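Local coordinates for ABC transporter, substrate-binding protein (Clostridium perfringens, PDB 4EDP), which probably serves as the extracellular solute-binding component of an ABC importer, capturing a substrate and delivering it to the membrane transporter, at residues 36-41 with 86-91. Sequence-based numbering, arbitrary orientation.
With ACT (acetate ion), chain E; ACT (acetate ion), chain F.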
loop_
_atom_site.group_PDB
_atom_site.type_symbol
_atom_site.label_atom_id
_atom_site.label_comp_id
_atom_site.label_asym_id
_atom_site.label_seq_id
_atom_site.Cartn_x
_atom_site.Cartn_y
_atom_site.Cartn_z
ATOM N N LYS A 36 28.873 -8.605 -1.040
ATOM C CA LYS A 36 28.182 -7.456 -0.374
ATOM C C LYS A 36 26.911 -7.043 -1.115
ATOM O O LYS A 36 26.937 -6.789 -2.326
ATOM C CB LYS A 36 29.156 -6.283 -0.278
ATOM C CG LYS A 36 28.621 -4.997 0.312
ATOM C CD LYS A 36 29.781 -3.996 0.417
ATOM C CE LYS A 36 29.328 -2.599 0.805
ATOM N NZ LYS A 36 28.662 -2.562 2.133
ATOM N N LEU A 37 25.797 -6.991 -0.393
ATOM C CA LEU A 37 24.531 -6.596 -0.991
ATOM C C LEU A 37 24.066 -5.315 -0.318
ATOM O O LEU A 37 23.849 -5.298 0.896
ATOM C CB LEU A 37 23.495 -7.707 -0.818
ATOM C CG LEU A 37 22.195 -7.593 -1.608
ATOM C CD1 LEU A 37 22.479 -7.705 -3.111
ATOM C CD2 LEU A 37 21.211 -8.676 -1.172
ATOM N N VAL A 38 23.917 -4.250 -1.103
ATOM C CA VAL A 38 23.467 -2.956 -0.588
ATOM C C VAL A 38 21.962 -2.822 -0.804
ATOM O O VAL A 38 21.484 -2.881 -1.942
ATOM C CB VAL A 38 24.202 -1.779 -1.277
ATOM C CG1 VAL A 38 23.680 -0.447 -0.752
ATOM C CG2 VAL A 38 25.712 -1.902 -1.063
ATOM N N VAL A 39 21.225 -2.648 0.288
ATOM C CA VAL A 39 19.768 -2.567 0.227
ATOM C C VAL A 39 19.212 -1.187 0.591
ATOM O O VAL A 39 19.468 -0.679 1.683
ATOM C CB VAL A 39 19.147 -3.588 1.203
ATOM C CG1 VAL A 39 17.629 -3.474 1.193
ATOM C CG2 VAL A 39 19.615 -5.014 0.882
ATOM N N SER A 40 18.465 -0.581 -0.327
ATOM C CA SER A 40 17.813 0.707 -0.070
ATOM C C SER A 40 16.436 0.405 0.524
ATOM O O SER A 40 15.595 -0.209 -0.145
ATOM C CB SER A 40 17.683 1.503 -1.362
ATOM O OG SER A 40 16.942 2.693 -1.167
ATOM N N THR A 41 16.193 0.839 1.762
ATOM C CA THR A 41 14.926 0.562 2.426
ATOM C C THR A 41 14.648 1.566 3.549
ATOM O O THR A 41 15.487 2.411 3.858
ATOM C CB THR A 41 14.911 -0.878 2.994
ATOM O OG1 THR A 41 13.574 -1.255 3.366
ATOM C CG2 THR A 41 15.861 -1.007 4.187
ATOM N N GLN A 86 25.408 2.809 -5.733
ATOM C CA GLN A 86 25.940 1.479 -5.390
ATOM C C GLN A 86 24.855 0.539 -4.837
ATOM O O GLN A 86 25.146 -0.553 -4.343
ATOM C CB GLN A 86 27.050 1.611 -4.360
ATOM C CG GLN A 86 28.060 2.684 -4.729
ATOM C CD GLN A 86 29.343 2.579 -3.955
ATOM O OE1 GLN A 86 30.143 1.670 -4.188
ATOM N NE2 GLN A 86 29.595 3.552 -3.087
ATOM N N ILE A 87 23.611 0.977 -4.922
ATOM C CA ILE A 87 22.484 0.190 -4.440
ATOM C C ILE A 87 22.232 -1.013 -5.371
ATOM O O ILE A 87 22.282 -0.878 -6.595
ATOM C CB ILE A 87 21.226 1.081 -4.326
ATOM C CG1 ILE A 87 21.458 2.181 -3.279
ATOM C CG2 ILE A 87 19.997 0.257 -3.954
ATOM C CD1 ILE A 87 20.303 3.125 -3.132
ATOM N N ASP A 88 21.976 -2.180 -4.774
ATOM C CA ASP A 88 21.689 -3.424 -5.508
ATOM C C ASP A 88 20.172 -3.674 -5.594
ATOM O O ASP A 88 19.621 -3.998 -6.652
ATOM C CB ASP A 88 22.383 -4.595 -4.819
ATOM C CG ASP A 88 23.906 -4.507 -4.909
ATOM O OD1 ASP A 88 24.420 -4.393 -6.050
ATOM O OD2 ASP A 88 24.586 -4.600 -3.859
ATOM N N ILE A 89 19.502 -3.563 -4.465
ATOM C CA ILE A 89 18.056 -3.741 -4.478
ATOM C C ILE A 89 17.373 -2.627 -3.719
ATOM O O ILE A 89 17.908 -2.106 -2.739
ATOM C CB ILE A 89 17.587 -5.093 -3.959
ATOM C CG1 ILE A 89 17.920 -5.275 -2.504
ATOM C CG2 ILE A 89 18.146 -6.245 -4.812
ATOM C CD1 ILE A 89 17.097 -6.359 -1.902
ATOM N N THR A 90 16.169 -2.296 -4.172
ATOM C CA THR A 90 15.415 -1.189 -3.634
ATOM C C THR A 90 13.992 -1.532 -3.232
ATOM O O THR A 90 13.207 -2.049 -4.040
ATOM C CB THR A 90 15.354 -0.075 -4.700
ATOM O OG1 THR A 90 16.692 0.355 -5.030
ATOM C CG2 THR A 90 14.532 1.120 -4.218
ATOM N N TYR A 91 13.681 -1.249 -1.976
ATOM C CA TYR A 91 12.333 -1.430 -1.414
ATOM C C TYR A 91 11.590 -0.084 -1.508
ATOM O O TYR A 91 12.086 0.933 -1.021
ATOM C CB TYR A 91 12.388 -1.815 0.071
ATOM C CG TYR A 91 12.678 -3.248 0.466
ATOM C CD1 TYR A 91 13.958 -3.771 0.428
ATOM C CD2 TYR A 91 11.667 -4.056 0.971
ATOM C CE1 TYR A 91 14.213 -5.083 0.846
ATOM C CE2 TYR A 91 11.908 -5.351 1.380
ATOM C CZ TYR A 91 13.188 -5.863 1.316
ATOM O OH TYR A 91 13.427 -7.141 1.738
HETATM C C ACT E . 10.669 -7.909 3.838
HETATM O O ACT E . 11.443 -8.375 2.958
HETATM O OXT ACT E . 9.599 -8.543 4.036
HETATM C CH3 ACT E . 10.989 -6.672 4.626
HETATM C C ACT F . 11.555 -1.892 6.025
HETATM O O ACT F . 10.926 -1.276 6.915
HETATM O OXT ACT F . 12.708 -1.463 5.768
HETATM C CH3 ACT F . 10.959 -3.076 5.314
#
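Two neighbouring parallel strands in the sheet of a periplasmic-binding-protein-type lobe meet here, V39 paired with I89 and S40 with T90. S40 sits between two partners: its N donates to I89 O at 2.9 Å, and its O accepts from Y91 N at 2.8 Å. At the entrance to 89-93, D88 takes the place of a backbone acceptor. D88 OD2 accepts the N-H of V38 (N to OD2 2.9 Å) through its anti lone pair, almost straight at 176°, while V38 O accepts from both D88 N and I89 N. D88 CG leans back beside its own backbone N (chi1 -67°), which brings the carboxylate to V38; L37 CD1 packs against D88 CB at 3.5 Å. D88 OD1 is hydrogen-bonded to the side chains of S273 and N275, which should steady the carboxylate. On one face V39 and I89 lie side by side, V39 CG2 to I89 CG1 at 3.8 Å, and V39 CG1 reaches CD1 of the Y91 ring. On the other, S40 CB rests against I87 CD1 at 3.6 Å, and S40 OG is hydrogen-bonded to R75. Toward the C-terminal ends, T41 OG1 and Y91 OH each donate to a separate acetate, probably from the crystallisation liquor. Strand 65-69 flanks 37-41 on its other edge; helix 276-286 packs on L37, I89 and Y91, and M79 of helix 72-81 touches S40, I87 and T90.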